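Local coordinates for protein vacuolar aminopeptidase 1 (Saccharomyces cerevisiae, PDB 5JGF) that removes amino acids, preferably neutral or hydrophobic ones, from the N-terminus of peptides and proteins as a zinc-dependent dodecameric enzyme of the yeast vacuole, at residues H214-L219 / V228-L233; F31-L36 / Y62-G67; D382-A387 / S465-F470. All blocks are in the same frame, centred on the assembly; numbering follows the deposited sequence.

Contact 1 (H214-L219 / V228-L233)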
ATOM      1  N   HIS D 214      37.613   3.616  30.640  1.00 20.42           N
ATOM      2  CA  HIS D 214      36.811   4.796  30.935  1.00 19.93           C
ATOM      3  C   HIS D 214      37.770   5.972  30.819  1.00 21.76           C
ATOM      4  O   HIS D 214      38.937   5.844  31.177  1.00 20.63           O
ATOM      5  CB  HIS D 214      36.259   4.720  32.358  1.00 18.30           C
ATOM      6  CG  HIS D 214      35.480   3.473  32.636  1.00 18.78           C
ATOM      7  ND1 HIS D 214      34.226   3.246  32.111  1.00 17.37           N
ATOM      8  CD2 HIS D 214      35.791   2.370  33.356  1.00 18.17           C
ATOM      9  CE1 HIS D 214      33.798   2.057  32.497  1.00 19.08           C
ATOM     10  NE2 HIS D 214      34.729   1.505  33.254  1.00 19.28           N
ATOM     11  N   CYS D 215      37.294   7.110  30.320  1.00 23.59           N
ATOM     12  CA  CYS D 215      38.174   8.263  30.168  1.00 25.79           C
ATOM     13  C   CYS D 215      38.801   8.612  31.510  1.00 25.11           C
ATOM     14  O   CYS D 215      38.176   8.464  32.563  1.00 22.46           O
ATOM     15  CB  CYS D 215      37.410   9.468  29.615  1.00 28.98           C
ATOM     16  SG  CYS D 215      36.167  10.119  30.720  1.00 39.48           S
ATOM     17  N   ILE D 216      40.044   9.074  31.461  1.00 24.52           N
ATOM     18  CA  ILE D 216      40.780   9.427  32.666  1.00 24.89           C
ATOM     19  C   ILE D 216      40.064  10.460  33.532  1.00 24.10           C
ATOM     20  O   ILE D 216      40.182  10.424  34.759  1.00 25.16           O
ATOM     21  CB  ILE D 216      42.201   9.934  32.314  1.00 24.77           C
ATOM     22  CG1 ILE D 216      43.044  10.023  33.588  1.00 25.76           C
ATOM     23  CG2 ILE D 216      42.127  11.297  31.634  1.00 25.24           C
ATOM     24  CD1 ILE D 216      43.233   8.693  34.276  1.00 26.52           C
ATOM     25  N   HIS D 217      39.324  11.371  32.908  1.00 23.77           N
ATOM     26  CA  HIS D 217      38.595  12.389  33.661  1.00 22.63           C
ATOM     27  C   HIS D 217      37.569  11.736  34.581  1.00 22.80           C
ATOM     28  O   HIS D 217      37.453  12.098  35.753  1.00 23.51           O
ATOM     29  CB  HIS D 217      37.904  13.359  32.707  1.00 25.09           C
ATOM     30  N   LEU D 218      36.827  10.771  34.044  1.00 22.32           N
ATOM     31  CA  LEU D 218      35.816  10.066  34.826  1.00 21.63           C
ATOM     32  C   LEU D 218      36.455   9.240  35.939  1.00 19.95           C
ATOM     33  O   LEU D 218      35.966   9.231  37.068  1.00 18.30           O
ATOM     34  CB  LEU D 218      34.980   9.153  33.923  1.00 22.45           C
ATOM     35  CG  LEU D 218      33.934   8.269  34.623  1.00 25.12           C
ATOM     36  CD1 LEU D 218      32.964   9.131  35.428  1.00 26.20           C
ATOM     37  CD2 LEU D 218      33.175   7.453  33.585  1.00 27.54           C
ATOM     38  N   LEU D 219      37.547   8.549  35.622  1.00 18.21           N
ATOM     39  CA  LEU D 219      38.231   7.736  36.626  1.00 20.03           C
ATOM     40  C   LEU D 219      38.720   8.604  37.788  1.00 20.29           C
ATOM     41  O   LEU D 219      38.557   8.243  38.952  1.00 19.98           O
ATOM     42  CB  LEU D 219      39.411   6.982  35.996  1.00 19.48           C
ATOM     43  CG  LEU D 219      39.033   5.886  34.988  1.00 21.36           C
ATOM     44  CD1 LEU D 219      40.286   5.231  34.423  1.00 21.17           C
ATOM     45  CD2 LEU D 219      38.156   4.847  35.683  1.00 20.08           C
ATOM     46  N   VAL D 228      39.899   7.456  46.954  1.00 26.59           N
ATOM     47  CA  VAL D 228      40.923   6.463  46.648  1.00 26.68           C
ATOM     48  C   VAL D 228      41.726   6.928  45.442  1.00 27.49           C
ATOM     49  O   VAL D 228      41.395   7.938  44.820  1.00 27.26           O
ATOM     50  CB  VAL D 228      40.303   5.083  46.330  1.00 25.72           C
ATOM     51  CG1 VAL D 228      39.477   4.599  47.511  1.00 24.78           C
ATOM     52  CG2 VAL D 228      39.444   5.173  45.074  1.00 25.39           C
ATOM     53  N   GLU D 229      42.785   6.194  45.116  1.00 26.97           N
ATOM     54  CA  GLU D 229      43.620   6.539  43.974  1.00 28.55           C
ATOM     55  C   GLU D 229      43.093   5.831  42.729  1.00 26.19           C
ATOM     56  O   GLU D 229      42.513   4.751  42.825  1.00 24.45           O
ATOM     57  CB  GLU D 229      45.071   6.115  44.223  1.00 31.54           C
ATOM     58  CG  GLU D 229      45.716   6.756  45.441  1.00 38.37           C
ATOM     59  CD  GLU D 229      45.690   8.269  45.383  1.00 42.41           C
ATOM     60  OE1 GLU D 229      46.124   8.833  44.356  1.00 44.74           O
ATOM     61  OE2 GLU D 229      45.241   8.896  46.366  1.00 46.10           O
ATOM     62  N   VAL D 230      43.296   6.441  41.565  1.00 25.28           N
ATOM     63  CA  VAL D 230      42.844   5.848  40.310  1.00 25.01           C
ATOM     64  C   VAL D 230      43.441   4.449  40.128  1.00 26.44           C
ATOM     65  O   VAL D 230      42.751   3.524  39.699  1.00 25.74           O
ATOM     66  CB  VAL D 230      43.230   6.734  39.096  1.00 24.02           C
ATOM     67  CG1 VAL D 230      42.946   5.997  37.790  1.00 24.36           C
ATOM     68  CG2 VAL D 230      42.437   8.039  39.134  1.00 23.61           C
ATOM     69  N   SER D 231      44.719   4.296  40.463  1.00 25.65           N
ATOM     70  CA  SER D 231      45.396   3.008  40.329  1.00 26.16           C
ATOM     71  C   SER D 231      44.710   1.910  41.138  1.00 25.21           C
ATOM     72  O   SER D 231      44.836   0.725  40.827  1.00 24.98           O
ATOM     73  CB  SER D 231      46.853   3.124  40.786  1.00 26.91           C
ATOM     74  OG  SER D 231      46.926   3.467  42.161  1.00 25.18           O
ATOM     75  N   GLU D 232      43.977   2.309  42.170  1.00 24.32           N
ATOM     76  CA  GLU D 232      43.296   1.353  43.032  1.00 26.21           C
ATOM     77  C   GLU D 232      41.935   0.887  42.514  1.00 25.70           C
ATOM     78  O   GLU D 232      41.381  -0.088  43.018  1.00 26.75           O
ATOM     79  CB  GLU D 232      43.156   1.949  44.436  1.00 27.55           C
ATOM     80  CG  GLU D 232      44.493   2.417  45.007  1.00 30.17           C
ATOM     81  CD  GLU D 232      44.373   3.029  46.389  1.00 33.20           C
ATOM     82  OE1 GLU D 232      43.568   3.967  46.562  1.00 31.56           O
ATOM     83  OE2 GLU D 232      45.095   2.576  47.302  1.00 35.61           O
ATOM     84  N   LEU D 233      41.400   1.573  41.509  1.00 23.73           N
ATOM     85  CA  LEU D 233      40.105   1.194  40.945  1.00 23.63           C
ATOM     86  C   LEU D 233      40.223  -0.078  40.108  1.00 23.66           C
ATOM     87  O   LEU D 233      41.064  -0.158  39.211  1.00 23.59           O
ATOM     88  CB  LEU D 233      39.556   2.325  40.071  1.00 23.19           C
ATOM     89  CG  LEU D 233      39.321   3.692  40.722  1.00 23.36           C
ATOM     90  CD1 LEU D 233      38.850   4.673  39.656  1.00 23.16           C
ATOM     91  CD2 LEU D 233      38.292   3.580  41.839  1.00 23.65           C
TER
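The backbones come closest at Leu219 and Val230, whose CA atoms are 6.2 Å apart. Residues 216-219 form the first turn of a helix. Residues 230-232 form a short 3-10 turn just after that helix ends. The chain therefore doubles back on the helix it has just left. Three apolar side chains carry most of the contact. Val230 faces the helix with both methyls. Val230 CG1 stands 4.1 Å from Leu219 CB, and Val230 CG2 rests 3.9 Å from Leu219 O. With CG1 anti to the backbone N (chi1 171°), the valine straddles the helix backbone and the base of the leucine. Leu233 CD1 lies 3.7 Å from Leu219 O, and the same CD1 methyl is 4.0 Å from Leu219 CD2. Ile216 adds a looser touch of CD1 on Val230 CG1. Each segment has its own polar brace. Cys215 caps the helix, its SG accepting from Leu218 N. Glu232 OE1 accepts from Glu229 N at 2.8 Å and forms a salt bridge with Lys142. The contact sits beside the six-stranded antiparallel sheet. Leu233 starts strand 233-242 and packs on Leu138 of strand 132-140, while Leu218 touches Ile134 there and Ile251 of a second subunit.

Contact 2 (F31-L36 / Y62-G67); sequences FFAELL and YTIRNG
Leu36 and Tyr62 make the one CH-pi contact between the segments. Leu36 CD1 lies over a face of the tyrosine ring, 4.0 Å from its centroid and 24° off the normal. The methyl is displaced toward the CG side, and Leu36 CB lies 3.9 Å from Tyr62 CD1. Tyr62 holds CG between its backbone N and carbonyl carbon (chi1 76°), which swings the ring up against the helix. Apolar contacts with Ala33 continue the surface. Ala33 CB meets Tyr62 CE2 at 3.7 Å, approaching the ring obliquely, and Ile64 CD1 at 4.0 Å. Ile64 CD1 also lies at the edge of the Tyr62 ring, in its plane. The polar end of the tyrosine belongs to the helix as well. Tyr62 OH is hydrogen-bonded to Asp37 OD1, one residue beyond Leu36, and lies 3.4 Å from Ala33 O. Replacing Tyr62 by an alanine removes ring and hydroxyl, which would probably leave Asp37 without this mate and open a gap beneath Leu36. The axes of helix 31-36 and strand 62-65 run nearly antiparallel (162°) and come within 10.1 Å. Helix 25-38 lies on a face of the large mixed sheet, where Leu36 also packs on Leu70 and Ala72 of strand 69-76. Leu36 touches Met271 and Ile275 of helix 261-278 too.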
ATOM      1  N   PHE D  31      21.009   2.444  52.680  1.00 16.40           N
ATOM      2  CA  PHE D  31      20.156   3.309  53.498  1.00 17.28           C
ATOM      3  C   PHE D  31      19.327   2.497  54.488  1.00 16.99           C
ATOM      4  O   PHE D  31      19.247   2.830  55.673  1.00 17.64           O
ATOM      5  CB  PHE D  31      19.199   4.105  52.600  1.00 15.85           C
ATOM      6  CG  PHE D  31      18.118   4.838  53.353  1.00 16.63           C
ATOM      7  CD1 PHE D  31      18.346   6.111  53.873  1.00 17.99           C
ATOM      8  CD2 PHE D  31      16.870   4.250  53.547  1.00 16.50           C
ATOM      9  CE1 PHE D  31      17.338   6.787  54.574  1.00 18.55           C
ATOM     10  CE2 PHE D  31      15.860   4.918  54.246  1.00 18.33           C
ATOM     11  CZ  PHE D  31      16.096   6.189  54.759  1.00 17.11           C
ATOM     12  N   PHE D  32      18.687   1.443  53.993  1.00 16.40           N
ATOM     13  CA  PHE D  32      17.859   0.601  54.849  1.00 17.43           C
ATOM     14  C   PHE D  32      18.682  -0.197  55.854  1.00 18.34           C
ATOM     15  O   PHE D  32      18.224  -0.446  56.975  1.00 18.25           O
ATOM     16  CB  PHE D  32      17.002  -0.349  54.006  1.00 16.48           C
ATOM     17  CG  PHE D  32      15.886   0.340  53.265  1.00 16.38           C
ATOM     18  CD1 PHE D  32      15.029   1.211  53.928  1.00 15.22           C
ATOM     19  CD2 PHE D  32      15.694   0.116  51.905  1.00 16.56           C
ATOM     20  CE1 PHE D  32      13.991   1.855  53.247  1.00 15.41           C
ATOM     21  CE2 PHE D  32      14.659   0.753  51.214  1.00 16.73           C
ATOM     22  CZ  PHE D  32      13.808   1.625  51.887  1.00 16.32           C
ATOM     23  N   ALA D  33      19.881  -0.606  55.455  1.00 17.66           N
ATOM     24  CA  ALA D  33      20.757  -1.352  56.351  1.00 17.97           C
ATOM     25  C   ALA D  33      21.129  -0.461  57.521  1.00 20.55           C
ATOM     26  O   ALA D  33      21.149  -0.899  58.674  1.00 18.85           O
ATOM     27  CB  ALA D  33      22.018  -1.791  55.612  1.00 18.29           C
ATOM     28  N   GLU D  34      21.425   0.794  57.215  1.00 20.74           N
ATOM     29  CA  GLU D  34      21.802   1.765  58.231  1.00 23.37           C
ATOM     30  C   GLU D  34      20.643   2.032  59.178  1.00 23.16           C
ATOM     31  O   GLU D  34      20.835   2.152  60.393  1.00 21.46           O
ATOM     32  CB  GLU D  34      22.235   3.058  57.554  1.00 28.03           C
ATOM     33  CG  GLU D  34      22.857   4.070  58.487  1.00 38.62           C
ATOM     34  CD  GLU D  34      23.451   5.245  57.720  1.00 44.48           C
ATOM     35  OE1 GLU D  34      23.559   6.361  58.263  1.00 48.25           O
ATOM     36  OE2 GLU D  34      23.814   5.063  56.545  1.00 48.29           O
ATOM     37  N   LEU D  35      19.440   2.119  58.617  1.00 19.34           N
ATOM     38  CA  LEU D  35      18.232   2.357  59.401  1.00 20.46           C
ATOM     39  C   LEU D  35      17.962   1.165  60.314  1.00 19.40           C
ATOM     40  O   LEU D  35      17.583   1.330  61.479  1.00 19.59           O
ATOM     41  CB  LEU D  35      17.037   2.564  58.465  1.00 21.54           C
ATOM     42  CG  LEU D  35      15.689   2.851  59.131  1.00 24.14           C
ATOM     43  CD1 LEU D  35      15.770   4.179  59.874  1.00 26.25           C
ATOM     44  CD2 LEU D  35      14.586   2.893  58.074  1.00 24.91           C
ATOM     45  N   LEU D  36      18.149  -0.034  59.774  1.00 16.79           N
ATOM     46  CA  LEU D  36      17.942  -1.256  60.543  1.00 19.55           C
ATOM     47  C   LEU D  36      18.963  -1.355  61.676  1.00 19.59           C
ATOM     48  O   LEU D  36      18.620  -1.766  62.788  1.00 19.23           O
ATOM     49  CB  LEU D  36      18.044  -2.479  59.626  1.00 16.88           C
ATOM     50  CG  LEU D  36      16.872  -2.631  58.650  1.00 16.28           C
ATOM     51  CD1 LEU D  36      17.261  -3.564  57.513  1.00 14.34           C
ATOM     52  CD2 LEU D  36      15.650  -3.156  59.394  1.00 16.62           C
ATOM     53  N   TYR D  62      18.724  -9.029  59.730  1.00 16.92           N
ATOM     54  CA  TYR D  62      18.615  -8.714  58.315  1.00 16.57           C
ATOM     55  C   TYR D  62      19.883  -9.196  57.634  1.00 17.16           C
ATOM     56  O   TYR D  62      20.929  -9.326  58.272  1.00 16.48           O
ATOM     57  CB  TYR D  62      18.402  -7.212  58.068  1.00 15.18           C
ATOM     58  CG  TYR D  62      19.622  -6.325  58.217  1.00 16.79           C
ATOM     59  CD1 TYR D  62      20.016  -5.843  59.466  1.00 16.14           C
ATOM     60  CD2 TYR D  62      20.362  -5.936  57.100  1.00 15.69           C
ATOM     61  CE1 TYR D  62      21.111  -4.992  59.596  1.00 16.91           C
ATOM     62  CE2 TYR D  62      21.458  -5.088  57.218  1.00 17.66           C
ATOM     63  CZ  TYR D  62      21.827  -4.618  58.468  1.00 17.61           C
ATOM     64  OH  TYR D  62      22.901  -3.772  58.583  1.00 18.90           O
ATOM     65  N   THR D  63      19.776  -9.499  56.345  1.00 15.23           N
ATOM     66  CA  THR D  63      20.926  -9.946  55.583  1.00 14.31           C
ATOM     67  C   THR D  63      20.856  -9.271  54.222  1.00 15.47           C
ATOM     68  O   THR D  63      19.813  -8.733  53.839  1.00 14.64           O
ATOM     69  CB  THR D  63      20.942 -11.484  55.413  1.00 14.56           C
ATOM     70  OG1 THR D  63      22.178 -11.882  54.810  1.00 15.19           O
ATOM     71  CG2 THR D  63      19.777 -11.949  54.536  1.00 15.41           C
ATOM     72  N   ILE D  64      21.967  -9.290  53.499  1.00 14.76           N
ATOM     73  CA  ILE D  64      22.022  -8.658  52.193  1.00 14.50           C
ATOM     74  C   ILE D  64      22.725  -9.567  51.205  1.00 16.16           C
ATOM     75  O   ILE D  64      23.686 -10.253  51.551  1.00 14.31           O
ATOM     76  CB  ILE D  64      22.785  -7.318  52.266  1.00 16.19           C
ATOM     77  CG1 ILE D  64      22.083  -6.382  53.253  1.00 15.67           C
ATOM     78  CG2 ILE D  64      22.858  -6.671  50.881  1.00 16.74           C
ATOM     79  CD1 ILE D  64      22.840  -5.098  53.522  1.00 19.29           C
ATOM     80  N   ARG D  65      22.232  -9.580  49.973  1.00 13.13           N
ATOM     81  CA  ARG D  65      22.836 -10.381  48.926  1.00 13.00           C
ATOM     82  C   ARG D  65      23.190  -9.457  47.766  1.00 14.70           C
ATOM     83  O   ARG D  65      22.372  -8.635  47.355  1.00 13.67           O
ATOM     84  CB  ARG D  65      21.863 -11.459  48.437  1.00 12.40           C
ATOM     85  CG  ARG D  65      22.403 -12.265  47.255  1.00 14.65           C
ATOM     86  CD  ARG D  65      21.404 -13.303  46.779  1.00 14.87           C
ATOM     87  NE  ARG D  65      21.136 -14.314  47.796  1.00 15.23           N
ATOM     88  CZ  ARG D  65      20.270 -15.311  47.651  1.00 17.58           C
ATOM     89  NH1 ARG D  65      19.577 -15.436  46.523  1.00 16.08           N
ATOM     90  NH2 ARG D  65      20.097 -16.187  48.633  1.00 16.33           N
ATOM     91  N   ASN D  66      24.420  -9.573  47.267  1.00 14.98           N
ATOM     92  CA  ASN D  66      24.874  -8.778  46.124  1.00 16.10           C
ATOM     93  C   ASN D  66      24.870  -7.273  46.384  1.00 16.61           C
ATOM     94  O   ASN D  66      25.160  -6.484  45.483  1.00 17.49           O
ATOM     95  CB  ASN D  66      23.982  -9.088  44.912  1.00 16.87           C
ATOM     96  CG  ASN D  66      24.628  -8.707  43.593  1.00 19.43           C
ATOM     97  OD1 ASN D  66      25.662  -9.258  43.222  1.00 19.39           O
ATOM     98  ND2 ASN D  66      24.017  -7.763  42.876  1.00 19.03           N
ATOM     99  N   GLY D  67      24.543  -6.878  47.612  1.00 16.50           N
ATOM    100  CA  GLY D  67      24.488  -5.467  47.952  1.00 15.34           C
ATOM    101  C   GLY D  67      23.258  -4.771  47.382  1.00 14.11           C
ATOM    102  O   GLY D  67      23.138  -3.552  47.469  1.00 12.80           O
TER

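Contact 3 (D382-A387 / S465-F470)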
ATOM      1  N   ASP D 382      -5.990 -13.357  44.953  1.00 15.57           N
ATOM      2  CA  ASP D 382      -7.128 -14.266  44.819  1.00 16.76           C
ATOM      3  C   ASP D 382      -8.292 -13.794  45.694  1.00 16.64           C
ATOM      4  O   ASP D 382      -8.170 -12.799  46.415  1.00 16.62           O
ATOM      5  CB  ASP D 382      -6.735 -15.710  45.177  1.00 17.67           C
ATOM      6  CG  ASP D 382      -6.266 -15.863  46.617  1.00 20.28           C
ATOM      7  OD1 ASP D 382      -6.450 -14.926  47.420  1.00 18.63           O
ATOM      8  OD2 ASP D 382      -5.718 -16.937  46.945  1.00 20.24           O
ATOM      9  N   VAL D 383      -9.413 -14.509  45.636  1.00 16.81           N
ATOM     10  CA  VAL D 383     -10.603 -14.118  46.387  1.00 16.46           C
ATOM     11  C   VAL D 383     -10.407 -14.078  47.900  1.00 16.89           C
ATOM     12  O   VAL D 383     -10.899 -13.166  48.562  1.00 16.46           O
ATOM     13  CB  VAL D 383     -11.814 -15.029  46.028  1.00 18.54           C
ATOM     14  CG1 VAL D 383     -11.601 -16.440  46.555  1.00 18.08           C
ATOM     15  CG2 VAL D 383     -13.099 -14.420  46.568  1.00 18.97           C
ATOM     16  N   VAL D 384      -9.691 -15.056  48.453  1.00 15.59           N
ATOM     17  CA  VAL D 384      -9.450 -15.070  49.894  1.00 16.11           C
ATOM     18  C   VAL D 384      -8.516 -13.925  50.281  1.00 16.75           C
ATOM     19  O   VAL D 384      -8.735 -13.245  51.283  1.00 16.85           O
ATOM     20  CB  VAL D 384      -8.834 -16.411  50.346  1.00 15.84           C
ATOM     21  CG1 VAL D 384      -8.409 -16.331  51.809  1.00 17.19           C
ATOM     22  CG2 VAL D 384      -9.847 -17.527  50.160  1.00 17.26           C
ATOM     23  N   GLY D 385      -7.479 -13.708  49.476  1.00 16.47           N
ATOM     24  CA  GLY D 385      -6.542 -12.634  49.758  1.00 15.94           C
ATOM     25  C   GLY D 385      -7.208 -11.275  49.684  1.00 16.43           C
ATOM     26  O   GLY D 385      -6.885 -10.370  50.455  1.00 16.15           O
ATOM     27  N   THR D 386      -8.141 -11.121  48.750  1.00 16.48           N
ATOM     28  CA  THR D 386      -8.858  -9.863  48.603  1.00 16.45           C
ATOM     29  C   THR D 386      -9.689  -9.636  49.865  1.00 17.77           C
ATOM     30  O   THR D 386      -9.683  -8.546  50.437  1.00 17.10           O
ATOM     31  CB  THR D 386      -9.793  -9.891  47.372  1.00 18.30           C
ATOM     32  OG1 THR D 386      -9.005 -10.002  46.179  1.00 19.92           O
ATOM     33  CG2 THR D 386     -10.632  -8.622  47.300  1.00 15.97           C
ATOM     34  N   ALA D 387     -10.389 -10.680  50.298  1.00 17.34           N
ATOM     35  CA  ALA D 387     -11.218 -10.596  51.496  1.00 18.00           C
ATOM     36  C   ALA D 387     -10.367 -10.276  52.724  1.00 17.15           C
ATOM     37  O   ALA D 387     -10.755  -9.460  53.562  1.00 17.93           O
ATOM     38  CB  ALA D 387     -11.966 -11.912  51.703  1.00 16.31           C
ATOM     39  N   SER D 465      -4.123 -12.362  63.212  1.00 21.32           N
ATOM     40  CA  SER D 465      -5.448 -12.432  63.821  1.00 24.34           C
ATOM     41  C   SER D 465      -6.560 -12.503  62.778  1.00 25.12           C
ATOM     42  O   SER D 465      -7.557 -13.199  62.969  1.00 24.85           O
ATOM     43  CB  SER D 465      -5.677 -11.221  64.728  1.00 25.89           C
ATOM     44  OG  SER D 465      -6.973 -11.259  65.299  1.00 31.22           O
ATOM     45  N   VAL D 466      -6.393 -11.779  61.676  1.00 24.90           N
ATOM     46  CA  VAL D 466      -7.397 -11.780  60.617  1.00 24.30           C
ATOM     47  C   VAL D 466      -7.400 -13.088  59.831  1.00 23.68           C
ATOM     48  O   VAL D 466      -8.461 -13.656  59.565  1.00 23.26           O
ATOM     49  CB  VAL D 466      -7.176 -10.608  59.626  1.00 24.36           C
ATOM     50  CG1 VAL D 466      -8.127 -10.738  58.442  1.00 24.41           C
ATOM     51  CG2 VAL D 466      -7.403  -9.283  60.332  1.00 23.63           C
ATOM     52  N   TYR D 467      -6.217 -13.571  59.464  1.00 22.18           N
ATOM     53  CA  TYR D 467      -6.130 -14.804  58.695  1.00 23.28           C
ATOM     54  C   TYR D 467      -6.658 -15.985  59.504  1.00 23.43           C
ATOM     55  O   TYR D 467      -7.061 -16.997  58.938  1.00 23.28           O
ATOM     56  CB  TYR D 467      -4.685 -15.053  58.246  1.00 21.43           C
ATOM     57  CG  TYR D 467      -4.546 -16.021  57.082  1.00 21.55           C
ATOM     58  CD1 TYR D 467      -5.520 -16.088  56.079  1.00 21.54           C
ATOM     59  CD2 TYR D 467      -3.416 -16.824  56.952  1.00 19.43           C
ATOM     60  CE1 TYR D 467      -5.364 -16.930  54.974  1.00 20.59           C
ATOM     61  CE2 TYR D 467      -3.249 -17.666  55.851  1.00 21.35           C
ATOM     62  CZ  TYR D 467      -4.227 -17.712  54.868  1.00 21.72           C
ATOM     63  OH  TYR D 467      -4.056 -18.532  53.775  1.00 23.98           O
ATOM     64  N   ASP D 468      -6.664 -15.851  60.826  1.00 24.09           N
ATOM     65  CA  ASP D 468      -7.181 -16.919  61.686  1.00 24.94           C
ATOM     66  C   ASP D 468      -8.671 -17.132  61.441  1.00 26.32           C
ATOM     67  O   ASP D 468      -9.173 -18.255  61.541  1.00 25.69           O
ATOM     68  CB  ASP D 468      -6.981 -16.589  63.165  1.00 24.96           C
ATOM     69  CG  ASP D 468      -5.554 -16.794  63.630  1.00 25.31           C
ATOM     70  OD1 ASP D 468      -4.819 -17.571  62.990  1.00 24.12           O
ATOM     71  OD2 ASP D 468      -5.179 -16.189  64.657  1.00 27.50           O
ATOM     72  N   GLU D 469      -9.369 -16.042  61.126  1.00 27.53           N
ATOM     73  CA  GLU D 469     -10.804 -16.077  60.872  1.00 30.29           C
ATOM     74  C   GLU D 469     -11.188 -16.880  59.633  1.00 31.47           C
ATOM     75  O   GLU D 469     -12.347 -17.244  59.466  1.00 31.64           O
ATOM     76  CB  GLU D 469     -11.364 -14.645  60.751  1.00 32.83           C
ATOM     77  CG  GLU D 469     -11.241 -13.791  62.007  1.00 39.07           C
ATOM     78  CD  GLU D 469     -11.856 -14.474  63.228  1.00 43.48           C
ATOM     79  OE1 GLU D 469     -12.749 -15.325  63.058  1.00 45.49           O
ATOM     80  OE2 GLU D 469     -11.474 -14.167  64.372  1.00 46.50           O
ATOM     81  N   PHE D 470     -10.223 -17.145  58.761  1.00 32.42           N
ATOM     82  CA  PHE D 470     -10.497 -17.913  57.558  1.00 34.66           C
ATOM     83  C   PHE D 470     -10.272 -19.399  57.806  1.00 37.66           C
ATOM     84  O   PHE D 470      -9.434 -19.742  58.671  1.00 40.44           O
ATOM     85  CB  PHE D 470      -9.601 -17.439  56.407  1.00 31.45           C
ATOM     86  CG  PHE D 470      -9.933 -16.061  55.915  1.00 29.22           C
ATOM     87  CD1 PHE D 470      -9.593 -14.938  56.663  1.00 27.76           C
ATOM     88  CD2 PHE D 470     -10.610 -15.883  54.712  1.00 27.79           C
ATOM     89  CE1 PHE D 470      -9.923 -13.658  56.220  1.00 27.74           C
ATOM     90  CE2 PHE D 470     -10.947 -14.600  54.261  1.00 25.49           C
ATOM     91  CZ  PHE D 470     -10.602 -13.489  55.018  1.00 25.58           C
TER
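Val384 turns CG1 anti to its backbone N (chi1 172°), and Phe470 turns CG anti to its carbonyl carbon (chi1 -69°), so that methyl and ring meet as the two side chains slide past each other in opposite directions. In this M18 peptidase fold the N-capped start of helix 383-396 packs on segment 465-470, which lies on helix 448-468. Val384 CG1 lies 3.7 Å from Phe470 CD2, approaching the ring obliquely. Ala387 CB, one turn further on, comes to the ring edge near its plane, 3.8 Å from Phe470 CE2. The CD2-CE2-CZ side of the Phe470 ring thus meets two residues three apart on the helix. Tyr467 is more distant, with CE1 4.4 Å from Val384 CG1, which stands at the edge of its ring. Arg426 lies near both segments, in a salt bridge with Asp382 OD2 and a weak hydrogen bond to Tyr467 OH. A neighbouring subunit is close too: Val383 packs on its Met236, and Glu469 makes backbone bonds to it. Asp382 is the N-cap, and its OD1 accepts from Gly385 N. Its backbone O takes two donors, Thr386 N and Thr386 OG1; the hydroxyl, 2.9 Å from Asp382 O, sits 45° out of the carbonyl plane.

Overall arrangement
Read from the N terminus, the contacts come in the order 2, 1, 3. They follow in series, so none nests in or crosses another. Contact 2 closes a loop of 25 residues and ties helix 25-38 to the large mixed sheet. Contact 1 closes only eight residues and folds the start of strand 233-242 back on helix 216-226, beside the antiparallel sheet. Contact 3 spans 77 residues and joins helix 383-396 to the C-terminal helix. Contacts 1 and 3 lie on opposite sides of the chain's centre, about 55 Å apart between centres. Within one chain none touch, but across subunits Asn66 of 62-67 packs on Asp382 of a neighbouring subunit.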